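Local coordinates for adhesion and penetration protein autotransporter (Haemophilus influenzae, PDB 3SYJ) that promotes adherence to and invasion of host cells and self-associates between bacteria, with a probable serine protease carried on the same surface-displayed passenger region, at residues A[625-630]-A[643-648]; A[632-637]-A[650-655]; A[657-662]-A[712-717]; A[700-705]-A[720-725]; A[738-743]-A[759-764]. All blocks are in the same frame, centred on the assembly; numbering follows the deposited sequence.

Contact 1 of 5, residues A[625-630]-A[643-648]; sequences RTFKAE and RNVSSI
Arg-625 and Phe-627 carry the backbone pairing with segment 643-648. The N of Arg-625 donates to Asn-644 O (3.1 Å), and its O accepts from the N of Ser-646 at 2.7 Å. The N of Phe-627 reaches Ser-647 O at 3.0 Å, and the pairing runs on beyond it to Glu-649. Arg-625 lies opposite Val-645, yet Thr-626 lies opposite Ser-647, so the second strand holds one extra residue. Ser-646 absorbs it as a beta bulge, with a helical backbone.

These are parallel strands on successive coils of the beta-helix that forms the stalk of the Hap passenger domain, and their two faces differ sharply in chemistry.

Apolar contacts fill the face of Phe-627. Its CB rests on CG1 of Ile-648 at 3.7 Å, while CD2, at the ring edge, meets Val-645 CG1 at 4.1 Å, the two side chains crossing at about a right angle. Phe-589 adds an edge-to-face ring contact, and Arg-625, bent at chi2 (-60°), turns away to Ser-571 O and a salt bridge with Glu-497.

The other face carries Thr-626 and Ser-647. The methyl CG2 of Thr-626 lies 3.6 Å from Ser-647 OG, which is held between its backbone N and carbonyl carbon (chi1 61°). A water lies 2.6 Å from that OG and donates to Phe-627 O at 3.1 Å.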
# COMPACT_ATOMS: atom_id res chain seq x y z
N ARG A 625 11.72 12.79 -28.54
CA ARG A 625 10.38 13.36 -28.35
C ARG A 625 9.68 12.93 -27.06
O ARG A 625 10.04 11.93 -26.43
CB ARG A 625 9.49 13.02 -29.55
CG ARG A 625 10.02 13.47 -30.90
CD ARG A 625 10.22 14.98 -30.97
NE ARG A 625 10.10 15.47 -32.34
CZ ARG A 625 10.41 16.70 -32.74
NH1 ARG A 625 10.87 17.58 -31.86
NH2 ARG A 625 10.25 17.05 -34.01
N THR A 626 8.67 13.69 -26.68
CA THR A 626 7.85 13.34 -25.53
C THR A 626 6.40 13.35 -25.97
O THR A 626 6.00 14.15 -26.82
CB THR A 626 8.00 14.34 -24.36
OG1 THR A 626 7.58 15.65 -24.79
CG2 THR A 626 9.42 14.40 -23.88
N PHE A 627 5.62 12.44 -25.40
CA PHE A 627 4.20 12.39 -25.67
C PHE A 627 3.44 12.30 -24.36
O PHE A 627 3.88 11.63 -23.42
CB PHE A 627 3.87 11.20 -26.56
CG PHE A 627 4.40 11.32 -27.96
CD1 PHE A 627 3.74 12.09 -28.90
CD2 PHE A 627 5.57 10.67 -28.33
CE1 PHE A 627 4.23 12.20 -30.19
CE2 PHE A 627 6.06 10.77 -29.62
CZ PHE A 627 5.39 11.54 -30.55
N LYS A 628 2.32 13.00 -24.30
CA LYS A 628 1.49 12.99 -23.11
C LYS A 628 0.01 13.11 -23.44
O LYS A 628 -0.40 13.94 -24.27
CB LYS A 628 1.88 14.13 -22.17
CG LYS A 628 1.04 14.19 -20.91
CD LYS A 628 1.67 15.08 -19.85
CE LYS A 628 0.74 15.25 -18.66
NZ LYS A 628 1.13 16.38 -17.77
N ALA A 629 -0.78 12.28 -22.80
CA ALA A 629 -2.22 12.39 -22.86
C ALA A 629 -2.75 11.88 -21.53
O ALA A 629 -1.99 11.35 -20.71
CB ALA A 629 -2.77 11.56 -24.01
N GLU A 630 -4.05 12.06 -21.30
CA GLU A 630 -4.70 11.46 -20.13
C GLU A 630 -4.82 9.94 -20.32
O GLU A 630 -4.31 9.17 -19.51
CB GLU A 630 -6.04 12.15 -19.85
CG GLU A 630 -5.87 13.62 -19.41
CD GLU A 630 -7.17 14.38 -19.14
OE1 GLU A 630 -8.26 13.86 -19.42
OE2 GLU A 630 -7.09 15.52 -18.64
N ARG A 643 11.60 4.32 -31.60
CA ARG A 643 12.89 4.80 -31.12
C ARG A 643 12.89 6.31 -30.91
O ARG A 643 12.13 7.03 -31.55
CB ARG A 643 14.02 4.41 -32.08
CG ARG A 643 13.79 4.82 -33.53
CD ARG A 643 15.07 4.64 -34.36
NE ARG A 643 16.12 5.55 -33.91
CZ ARG A 643 17.30 5.68 -34.51
NH1 ARG A 643 17.60 4.97 -35.59
NH2 ARG A 643 18.20 6.54 -34.01
N ASN A 644 13.77 6.76 -30.02
CA ASN A 644 13.91 8.18 -29.69
C ASN A 644 12.62 8.82 -29.16
O ASN A 644 12.28 9.95 -29.51
CB ASN A 644 14.51 8.96 -30.86
CG ASN A 644 15.90 8.46 -31.24
OD1 ASN A 644 16.05 7.66 -32.16
ND2 ASN A 644 16.92 8.91 -30.50
N VAL A 645 11.92 8.08 -28.32
CA VAL A 645 10.85 8.65 -27.51
C VAL A 645 11.38 8.67 -26.09
O VAL A 645 11.58 7.62 -25.47
CB VAL A 645 9.56 7.82 -27.57
CG1 VAL A 645 8.51 8.42 -26.66
CG2 VAL A 645 9.05 7.71 -29.01
N SER A 646 11.63 9.87 -25.58
CA SER A 646 12.19 10.02 -24.24
C SER A 646 11.21 9.51 -23.21
O SER A 646 11.58 8.82 -22.27
CB SER A 646 12.51 11.49 -23.96
OG SER A 646 13.63 11.90 -24.71
N SER A 647 9.94 9.86 -23.40
CA SER A 647 8.92 9.48 -22.44
C SER A 647 7.55 9.54 -23.09
O SER A 647 7.30 10.36 -23.98
CB SER A 647 8.94 10.41 -21.23
OG SER A 647 8.69 11.75 -21.62
N ILE A 648 6.67 8.65 -22.65
CA ILE A 648 5.26 8.77 -23.00
C ILE A 648 4.46 8.66 -21.72
O ILE A 648 4.59 7.69 -20.97
CB ILE A 648 4.83 7.74 -24.08
CG1 ILE A 648 3.42 8.06 -24.58
CG2 ILE A 648 4.98 6.30 -23.58
CD1 ILE A 648 3.07 7.35 -25.87
O HOH W 1 6.17 12.33 -21.46

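Contact 2 of 5, residues A[632-637]-A[650-655]; sequences FQIKGG and GNWTVS
The carbonyl O of Phe-632 takes the backbone N-H of Thr-653 at 2.8 Å in an almost straight bond (177°), and the CA-H of Trp-652 approaches the same oxygen. Three further backbone bonds, Phe-632 N to Asn-651 O, Ile-634 N to Thr-653 O and Ser-655 N to Ile-634 O, complete a regular parallel pairing of neighbouring coils in the beta-helix.

On the inward face the pairing brings two aromatic residues into register. Phe-632 and the six-membered ring of Trp-652 form an offset stack, centroids 4.2 Å apart and planes only 17° from parallel. The displacement is such that CB of Phe-632, rather than its ring centre, sits over the middle of the indole's six-membered ring (3.5 Å from the centroid), a CH-pi contact. The phenyl ring slides toward the pyrrole side, where CD2 comes within 3.2 Å of Trp-652 NE1. Both residues turn CG beside their backbone N (chi1 -55° for Phe-632), and the two rings swing to the same side, which lets them overlap.

CG1 of Ile-634 meets Trp-652 CZ3 at 3.7 Å, near the ring plane, while the edge of the Phe-662 ring covers the indole face turned away from Phe-632. At the corner that the chain turns at Gly-650, the phenyl CE2 comes to 3.7 Å from Gly-650 CA.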
# COMPACT_ATOMS: atom_id res chain seq x y z
N PHE A 632 -4.61 6.59 -23.29
CA PHE A 632 -4.46 5.99 -24.60
C PHE A 632 -5.42 4.81 -24.66
O PHE A 632 -5.22 3.80 -24.01
CB PHE A 632 -3.03 5.51 -24.83
CG PHE A 632 -2.00 6.58 -24.64
CD1 PHE A 632 -1.63 7.41 -25.70
CD2 PHE A 632 -1.39 6.77 -23.41
CE1 PHE A 632 -0.68 8.39 -25.52
CE2 PHE A 632 -0.44 7.75 -23.22
CZ PHE A 632 -0.08 8.57 -24.28
N GLN A 633 -6.48 4.96 -25.45
CA GLN A 633 -7.44 3.88 -25.60
C GLN A 633 -7.21 3.22 -26.94
O GLN A 633 -7.66 3.72 -27.98
CB GLN A 633 -8.87 4.42 -25.49
CG GLN A 633 -9.01 5.49 -24.43
CD GLN A 633 -10.45 5.78 -24.07
OE1 GLN A 633 -11.37 5.07 -24.49
NE2 GLN A 633 -10.66 6.84 -23.28
N ILE A 634 -6.50 2.11 -26.93
CA ILE A 634 -6.27 1.36 -28.15
C ILE A 634 -7.36 0.31 -28.23
O ILE A 634 -7.22 -0.78 -27.67
CB ILE A 634 -4.87 0.71 -28.14
CG1 ILE A 634 -3.83 1.70 -27.61
CG2 ILE A 634 -4.48 0.21 -29.52
CD1 ILE A 634 -3.85 3.06 -28.30
N LYS A 635 -8.46 0.66 -28.89
CA LYS A 635 -9.64 -0.20 -28.97
C LYS A 635 -9.54 -1.21 -30.10
O LYS A 635 -10.40 -2.08 -30.25
CB LYS A 635 -10.90 0.64 -29.16
CG LYS A 635 -11.17 1.66 -28.06
CD LYS A 635 -12.48 2.38 -28.31
CE LYS A 635 -12.82 3.34 -27.18
NZ LYS A 635 -14.09 4.06 -27.47
N GLY A 636 -8.51 -1.08 -30.91
CA GLY A 636 -8.32 -1.98 -32.03
C GLY A 636 -7.09 -1.58 -32.80
O GLY A 636 -6.61 -0.45 -32.64
N GLY A 637 -6.57 -2.48 -33.61
CA GLY A 637 -5.34 -2.23 -34.34
C GLY A 637 -4.09 -2.37 -33.48
O GLY A 637 -4.05 -3.15 -32.53
N GLY A 650 0.77 8.91 -19.53
CA GLY A 650 -0.66 8.69 -19.61
C GLY A 650 -0.99 7.23 -19.37
O GLY A 650 -0.10 6.38 -19.41
N ASN A 651 -2.26 6.92 -19.12
CA ASN A 651 -2.66 5.55 -18.82
C ASN A 651 -3.17 4.85 -20.06
O ASN A 651 -3.84 5.45 -20.90
CB ASN A 651 -3.71 5.53 -17.71
CG ASN A 651 -3.18 6.08 -16.39
OD1 ASN A 651 -2.04 5.81 -16.00
ND2 ASN A 651 -4.01 6.86 -15.71
N TRP A 652 -2.86 3.56 -20.18
CA TRP A 652 -3.17 2.80 -21.38
C TRP A 652 -4.30 1.82 -21.14
O TRP A 652 -4.33 1.13 -20.13
CB TRP A 652 -1.92 2.05 -21.88
CG TRP A 652 -0.88 2.95 -22.49
CD1 TRP A 652 -0.01 3.78 -21.82
CD2 TRP A 652 -0.61 3.13 -23.89
NE1 TRP A 652 0.78 4.46 -22.72
CE2 TRP A 652 0.43 4.08 -24.00
CE3 TRP A 652 -1.15 2.58 -25.06
CZ2 TRP A 652 0.94 4.49 -25.23
CZ3 TRP A 652 -0.65 3.00 -26.28
CH2 TRP A 652 0.39 3.94 -26.36
N THR A 653 -5.24 1.78 -22.08
CA THR A 653 -6.26 0.74 -22.10
C THR A 653 -6.30 0.08 -23.48
O THR A 653 -6.67 0.70 -24.47
CB THR A 653 -7.65 1.29 -21.76
OG1 THR A 653 -7.63 1.87 -20.45
CG2 THR A 653 -8.68 0.17 -21.80
N VAL A 654 -5.91 -1.19 -23.52
CA VAL A 654 -5.89 -1.94 -24.76
C VAL A 654 -6.95 -3.03 -24.68
O VAL A 654 -6.95 -3.83 -23.74
CB VAL A 654 -4.51 -2.56 -25.00
CG1 VAL A 654 -4.39 -3.11 -26.41
CG2 VAL A 654 -3.42 -1.53 -24.73
N SER A 655 -7.86 -3.05 -25.65
CA SER A 655 -9.01 -3.93 -25.56
C SER A 655 -9.26 -4.69 -26.86
O SER A 655 -8.50 -4.55 -27.81
CB SER A 655 -10.25 -3.13 -25.15
OG SER A 655 -10.53 -2.11 -26.08

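Contact 3 of 5, residues A[657-662]-A[712-717]; sequences NANATF and NATANV
One face of the beta-helix continues here from coil to coil through Ala-660 and Ala-715, paired in parallel strands 659-662 and 714-717 whose axes lie 4.7 Å apart and differ in direction by only 2°. The backbone bonds alternate evenly: Thr-714 N to Ala-658 O, Ala-660 N to Thr-714 O, Asn-716 N to Ala-660 O, and Phe-662 N to Asn-716 O, the last at 2.8 Å.

Inward, Ala-715 packs on Leu-709 and Phe-735, and the bulk increases toward the C-terminal ends of the strands. There the CG of Phe-662 lies beside its backbone N, swinging CD2 to CG2 of Val-717 at 3.8 Å. The same CD2 lies 3.8 Å from Asn-716 O, which sits at the ring edge in its plane. Ile-703 packs against both Phe-662 and Val-717.

Between these strands of the solenoid the chain makes a longer excursion, including the disulfide Cys-673 to Cys-684 and the helix 692-697, before strand 714-717 pairs regularly with 659-662.

Outward, polar side chains line up side by side. Asn-659 is paired with Thr-714, and Thr-661 runs alongside Asn-716, with OG1 and CG2 of the threonine each 4.1 Å from CB of the asparagine. Before the strands, the exposed Asn-657 and Asn-712 occupy matching places and point the same way. Asn-712 ND2 makes a weak bond to Asn-657 OD1 (3.1 Å, 132°), their amide planes being 46° apart.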
# COMPACT_ATOMS: atom_id res chain seq x y z
N ASN A 657 -9.07 -7.14 -29.71
CA ASN A 657 -7.87 -7.80 -30.21
C ASN A 657 -6.76 -6.81 -30.52
O ASN A 657 -5.92 -7.05 -31.38
CB ASN A 657 -8.19 -8.60 -31.48
CG ASN A 657 -9.24 -9.66 -31.24
OD1 ASN A 657 -9.11 -10.49 -30.34
ND2 ASN A 657 -10.29 -9.64 -32.05
N ALA A 658 -6.76 -5.68 -29.81
CA ALA A 658 -5.79 -4.63 -30.06
C ALA A 658 -4.41 -5.01 -29.54
O ALA A 658 -4.25 -6.01 -28.83
CB ALA A 658 -6.25 -3.33 -29.43
N ASN A 659 -3.40 -4.22 -29.88
CA ASN A 659 -2.06 -4.45 -29.39
C ASN A 659 -1.30 -3.15 -29.14
O ASN A 659 -1.52 -2.16 -29.83
CB ASN A 659 -1.29 -5.36 -30.35
CG ASN A 659 0.01 -5.85 -29.75
OD1 ASN A 659 0.91 -5.06 -29.44
ND2 ASN A 659 0.12 -7.17 -29.58
N ALA A 660 -0.41 -3.16 -28.15
CA ALA A 660 0.46 -2.02 -27.86
C ALA A 660 1.88 -2.51 -27.57
O ALA A 660 2.07 -3.39 -26.74
CB ALA A 660 -0.06 -1.22 -26.70
N THR A 661 2.86 -1.92 -28.25
CA THR A 661 4.25 -2.34 -28.12
C THR A 661 5.16 -1.16 -27.81
O THR A 661 5.04 -0.10 -28.44
CB THR A 661 4.73 -3.02 -29.41
OG1 THR A 661 3.87 -4.11 -29.72
CG2 THR A 661 6.17 -3.52 -29.25
N PHE A 662 6.06 -1.34 -26.84
CA PHE A 662 6.95 -0.26 -26.40
C PHE A 662 8.43 -0.66 -26.48
O PHE A 662 8.82 -1.72 -26.00
CB PHE A 662 6.66 0.13 -24.95
CG PHE A 662 5.23 0.48 -24.67
CD1 PHE A 662 4.84 1.80 -24.53
CD2 PHE A 662 4.27 -0.51 -24.51
CE1 PHE A 662 3.52 2.13 -24.26
CE2 PHE A 662 2.96 -0.19 -24.23
CZ PHE A 662 2.58 1.13 -24.10
N ASN A 712 -8.97 -9.79 -25.60
CA ASN A 712 -7.83 -10.52 -26.14
C ASN A 712 -6.61 -9.63 -26.34
O ASN A 712 -5.69 -10.00 -27.07
CB ASN A 712 -8.19 -11.16 -27.48
CG ASN A 712 -9.13 -12.34 -27.33
OD1 ASN A 712 -9.53 -12.69 -26.22
ND2 ASN A 712 -9.48 -12.95 -28.45
N ALA A 713 -6.61 -8.47 -25.71
CA ALA A 713 -5.54 -7.50 -25.92
C ALA A 713 -4.15 -8.02 -25.53
O ALA A 713 -4.00 -8.84 -24.63
CB ALA A 713 -5.86 -6.21 -25.19
N THR A 714 -3.14 -7.53 -26.24
CA THR A 714 -1.76 -7.89 -25.96
C THR A 714 -0.93 -6.63 -25.78
O THR A 714 -1.14 -5.64 -26.46
CB THR A 714 -1.18 -8.72 -27.11
OG1 THR A 714 -1.87 -9.97 -27.19
CG2 THR A 714 0.30 -8.98 -26.88
N ALA A 715 0.02 -6.68 -24.85
CA ALA A 715 0.98 -5.59 -24.70
C ALA A 715 2.40 -6.12 -24.51
O ALA A 715 2.61 -7.16 -23.88
CB ALA A 715 0.60 -4.67 -23.56
N ASN A 716 3.37 -5.40 -25.06
CA ASN A 716 4.75 -5.85 -25.08
C ASN A 716 5.70 -4.71 -24.74
O ASN A 716 5.84 -3.77 -25.52
CB ASN A 716 5.06 -6.39 -26.47
CG ASN A 716 5.91 -7.64 -26.43
OD1 ASN A 716 7.10 -7.61 -26.07
ND2 ASN A 716 5.31 -8.76 -26.82
N VAL A 717 6.33 -4.77 -23.58
CA VAL A 717 7.36 -3.80 -23.24
C VAL A 717 8.72 -4.47 -23.37
O VAL A 717 9.00 -5.43 -22.66
CB VAL A 717 7.20 -3.22 -21.83
CG1 VAL A 717 8.38 -2.32 -21.49
CG2 VAL A 717 5.90 -2.46 -21.71

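Contact 4 of 5, residues A[700-705]-A[720-725]; sequences KTQING and LAKLNG
Gln-702 folds over the outer face of its neighbour strand, and each part of it meets something different. Its CB lies 3.8 Å from Asn-724 ND2. A bend at chi2 (-57°) then swings the amide back across the strands. OE1 accepts from Asn-724 ND2 at 3.0 Å and also touches CD of the extended Lys-722 side chain (3.4 Å). NE2 turns back to its own segment, donating to Lys-700 O at 2.9 Å from above that carbonyl's plane.

Asn-724 thus becomes the hub: its other amide hydrogen goes to Asn-704 OD1 at 2.9 Å, both acceptors lying close to the amide plane. Asn-704 and Asn-724 are equivalent residues on adjacent coils of the beta-helix, side by side with amides nearly coplanar (24° apart), and each precedes a glycine. Backbone bonds join the parallel strands 701-704 and 721-723 beneath them, and on the inner face CG2 of Ile-703 meets Leu-723 CD1 at 3.6 Å.

With both ND2 hydrogens engaged by oxygens, the rotation of the Asn-724 amide is fixed by two bonds, both to residues of the adjacent coil.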
# COMPACT_ATOMS: atom_id res chain seq x y z
N LYS A 700 16.18 5.12 -23.29
CA LYS A 700 15.23 4.13 -22.79
C LYS A 700 13.92 4.84 -22.48
O LYS A 700 13.84 5.65 -21.56
CB LYS A 700 15.77 3.46 -21.52
CG LYS A 700 16.94 2.53 -21.75
CD LYS A 700 17.32 1.78 -20.48
CE LYS A 700 18.67 1.08 -20.64
NZ LYS A 700 19.09 0.42 -19.36
N THR A 701 12.88 4.51 -23.23
CA THR A 701 11.60 5.19 -23.09
C THR A 701 11.00 5.04 -21.69
O THR A 701 10.81 3.92 -21.20
CB THR A 701 10.59 4.64 -24.09
OG1 THR A 701 11.15 4.74 -25.41
CG2 THR A 701 9.29 5.41 -24.01
N GLN A 702 10.72 6.16 -21.04
CA GLN A 702 10.01 6.13 -19.77
C GLN A 702 8.52 6.13 -20.04
O GLN A 702 7.96 7.15 -20.45
CB GLN A 702 10.37 7.34 -18.91
CG GLN A 702 11.84 7.53 -18.67
CD GLN A 702 12.50 6.32 -18.03
OE1 GLN A 702 12.09 5.86 -16.95
NE2 GLN A 702 13.52 5.79 -18.69
N ILE A 703 7.89 4.98 -19.84
CA ILE A 703 6.44 4.87 -19.96
C ILE A 703 5.81 5.25 -18.63
O ILE A 703 5.82 4.46 -17.68
CB ILE A 703 6.00 3.44 -20.33
CG1 ILE A 703 6.74 2.95 -21.59
CG2 ILE A 703 4.50 3.37 -20.51
CD1 ILE A 703 6.82 1.43 -21.70
N ASN A 704 5.26 6.46 -18.56
CA ASN A 704 4.77 6.99 -17.29
C ASN A 704 3.26 6.91 -17.15
O ASN A 704 2.53 7.89 -17.36
CB ASN A 704 5.28 8.42 -17.09
CG ASN A 704 6.80 8.49 -16.99
OD1 ASN A 704 7.45 7.55 -16.52
ND2 ASN A 704 7.39 9.59 -17.44
N GLY A 705 2.79 5.72 -16.78
CA GLY A 705 1.37 5.46 -16.64
C GLY A 705 1.16 4.00 -16.33
O GLY A 705 2.12 3.25 -16.13
N LEU A 720 14.77 -1.07 -25.10
CA LEU A 720 15.07 0.24 -24.54
C LEU A 720 13.80 0.94 -24.05
O LEU A 720 13.34 1.93 -24.64
CB LEU A 720 15.79 1.10 -25.57
CG LEU A 720 17.11 0.49 -26.05
CD1 LEU A 720 17.79 1.39 -27.06
CD2 LEU A 720 18.02 0.25 -24.86
N ALA A 721 13.24 0.40 -22.99
CA ALA A 721 11.98 0.89 -22.46
C ALA A 721 11.87 0.53 -20.99
O ALA A 721 12.37 -0.51 -20.54
CB ALA A 721 10.81 0.31 -23.23
N LYS A 722 11.22 1.41 -20.24
CA LYS A 722 11.00 1.21 -18.82
C LYS A 722 9.57 1.61 -18.48
O LYS A 722 9.16 2.76 -18.69
CB LYS A 722 11.99 2.05 -18.02
CG LYS A 722 11.83 1.96 -16.51
CD LYS A 722 12.89 2.80 -15.83
CE LYS A 722 12.88 2.62 -14.33
NZ LYS A 722 14.04 3.33 -13.71
N LEU A 723 8.80 0.65 -17.98
CA LEU A 723 7.43 0.91 -17.56
C LEU A 723 7.41 1.42 -16.13
O LEU A 723 7.78 0.70 -15.20
CB LEU A 723 6.59 -0.37 -17.67
CG LEU A 723 5.10 -0.30 -17.31
CD1 LEU A 723 4.38 0.87 -17.98
CD2 LEU A 723 4.42 -1.61 -17.66
N ASN A 724 7.00 2.67 -15.95
CA ASN A 724 6.86 3.24 -14.62
C ASN A 724 5.39 3.25 -14.24
O ASN A 724 4.75 4.30 -14.23
CB ASN A 724 7.46 4.64 -14.58
CG ASN A 724 8.96 4.66 -14.86
OD1 ASN A 724 9.72 3.91 -14.24
ND2 ASN A 724 9.38 5.50 -15.79
N GLY A 725 4.86 2.06 -13.96
CA GLY A 725 3.45 1.90 -13.65
C GLY A 725 3.06 0.44 -13.53
O GLY A 725 3.90 -0.45 -13.73

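Contact 5 of 5, residues A[738-743]-A[759-764]; sequences SNNATQ and NANLNG
Asn-761 and Thr-742 meet on the outer side of the coil, where ND2 of the asparagine donates to Thr-742 OG1 in a long but straight bond (3.2 Å, 169°), the hydroxyl lying in the amide plane. Backbone bonds flank it: Asn-761 N to Ala-741 O, Gln-743 N to Asn-761 O, and Asn-763 N to Gln-743 O. On the inner side Gln-743 runs alongside Leu-762. With CG opposite the backbone N (chi1 171°) and the chain extended, it places OE1 3.4 Å from Leu-762 CD1. That oxygen is buried with no polar partner in the model, whereas NE2 is satisfied by Gly-725 O.

The next shell shapes the approach. Ser-738 to Ala-741 form a type I' turn, closed by Ala-741 N to Ser-738 O (3.1 Å), with positive phi at Asn-739 and Asn-740. The turn aims Asn-740 N at Asn-759 O, 2.8 Å away, and a water links OD1 of Asn-739 to ND2 of Asn-759. Past it, Ala-760 CB nestles 3.3 Å from Ala-741 O.

In the beta-helix, segment 738-743 is the corner leading from strand 734-738 into strand 742-744. The latter lies between strands 721-723 and 761-763 on neighbouring coils, with Phe-735 and Leu-737 packed against Gln-743, and Ser-779 OG beyond taking the N-H of Ala-760.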
# COMPACT_ATOMS: atom_id res chain seq x y z
N SER A 738 10.16 -8.16 -21.89
CA SER A 738 11.25 -8.93 -22.47
C SER A 738 12.47 -8.12 -22.89
O SER A 738 12.50 -6.90 -22.76
CB SER A 738 10.74 -9.73 -23.68
OG SER A 738 10.50 -8.87 -24.78
N ASN A 739 13.47 -8.83 -23.41
CA ASN A 739 14.64 -8.20 -24.00
C ASN A 739 15.26 -7.12 -23.13
O ASN A 739 15.61 -6.04 -23.61
CB ASN A 739 14.29 -7.67 -25.39
CG ASN A 739 13.87 -8.78 -26.34
OD1 ASN A 739 14.70 -9.54 -26.83
ND2 ASN A 739 12.57 -8.90 -26.58
N ASN A 740 15.39 -7.43 -21.85
CA ASN A 740 16.11 -6.60 -20.90
C ASN A 740 15.42 -5.28 -20.53
O ASN A 740 16.04 -4.38 -19.97
CB ASN A 740 17.54 -6.32 -21.39
CG ASN A 740 18.48 -6.00 -20.25
OD1 ASN A 740 19.06 -4.91 -20.18
ND2 ASN A 740 18.61 -6.94 -19.31
N ALA A 741 14.12 -5.18 -20.83
CA ALA A 741 13.35 -4.02 -20.40
C ALA A 741 13.14 -4.09 -18.90
O ALA A 741 13.35 -5.13 -18.28
CB ALA A 741 12.02 -3.96 -21.13
N THR A 742 12.71 -2.98 -18.31
CA THR A 742 12.48 -2.89 -16.88
C THR A 742 11.07 -2.39 -16.59
O THR A 742 10.54 -1.54 -17.32
CB THR A 742 13.49 -1.93 -16.22
OG1 THR A 742 14.81 -2.42 -16.46
CG2 THR A 742 13.26 -1.83 -14.72
N GLN A 743 10.46 -2.92 -15.54
CA GLN A 743 9.20 -2.38 -15.03
C GLN A 743 9.29 -2.03 -13.55
O GLN A 743 9.67 -2.87 -12.74
CB GLN A 743 8.02 -3.34 -15.24
CG GLN A 743 6.76 -2.86 -14.51
CD GLN A 743 5.58 -3.81 -14.65
OE1 GLN A 743 5.71 -4.90 -15.19
NE2 GLN A 743 4.43 -3.38 -14.14
N ASN A 759 13.76 -12.74 -19.73
CA ASN A 759 15.03 -12.03 -19.68
C ASN A 759 14.80 -10.53 -19.50
O ASN A 759 15.28 -9.72 -20.29
CB ASN A 759 15.85 -12.30 -20.95
CG ASN A 759 17.25 -11.72 -20.87
OD1 ASN A 759 17.87 -11.69 -19.81
ND2 ASN A 759 17.77 -11.27 -22.01
N ALA A 760 14.06 -10.17 -18.47
CA ALA A 760 13.80 -8.78 -18.17
C ALA A 760 13.70 -8.57 -16.66
O ALA A 760 13.81 -9.53 -15.89
CB ALA A 760 12.52 -8.32 -18.85
N ASN A 761 13.47 -7.33 -16.25
CA ASN A 761 13.54 -6.97 -14.84
C ASN A 761 12.23 -6.43 -14.29
O ASN A 761 11.91 -5.25 -14.46
CB ASN A 761 14.65 -5.95 -14.63
CG ASN A 761 15.85 -6.22 -15.52
OD1 ASN A 761 16.48 -7.28 -15.44
ND2 ASN A 761 16.16 -5.27 -16.40
N LEU A 762 11.46 -7.30 -13.64
CA LEU A 762 10.24 -6.88 -12.98
C LEU A 762 10.55 -6.49 -11.54
O LEU A 762 10.77 -7.35 -10.69
CB LEU A 762 9.18 -7.98 -13.01
CG LEU A 762 7.93 -7.69 -12.17
CD1 LEU A 762 7.26 -6.40 -12.61
CD2 LEU A 762 6.95 -8.84 -12.26
N ASN A 763 10.57 -5.19 -11.29
CA ASN A 763 10.75 -4.66 -9.96
C ASN A 763 9.38 -4.34 -9.35
O ASN A 763 8.93 -3.19 -9.35
CB ASN A 763 11.64 -3.42 -10.01
CG ASN A 763 11.79 -2.75 -8.66
OD1 ASN A 763 11.13 -3.13 -7.70
ND2 ASN A 763 12.65 -1.74 -8.60
N GLY A 764 8.73 -5.38 -8.83
CA GLY A 764 7.39 -5.25 -8.29
C GLY A 764 6.75 -6.62 -8.10
O GLY A 764 7.39 -7.65 -8.34
O HOH W 2 16.48 -11.25 -24.67

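All five contacts join parallel strands of neighbouring coils in one solenoid. Contact 1 is the most buried, while contacts 2 to 5 are partly buried, with a packed inner side and a polar outer one. Contacts 1 and 2 share strand 645-654 on two sides of a corner, and Ile-648 of the first packs on Phe-632 of the second. Contact 4 adjoins contact 1 through Ile-648 O and Asn-704 N, and contact 5 through Leu-723 N and Thr-742 O. Inside, contact 2 stacks two aromatic rings, contacts 1 and 3 each pair one phenylalanine with aliphatic groups, contact 4 is aliphatic, and contact 5 buries a glutamine beside a leucine. Asparagine side-chain bonds cross contacts 3, 4 and 5.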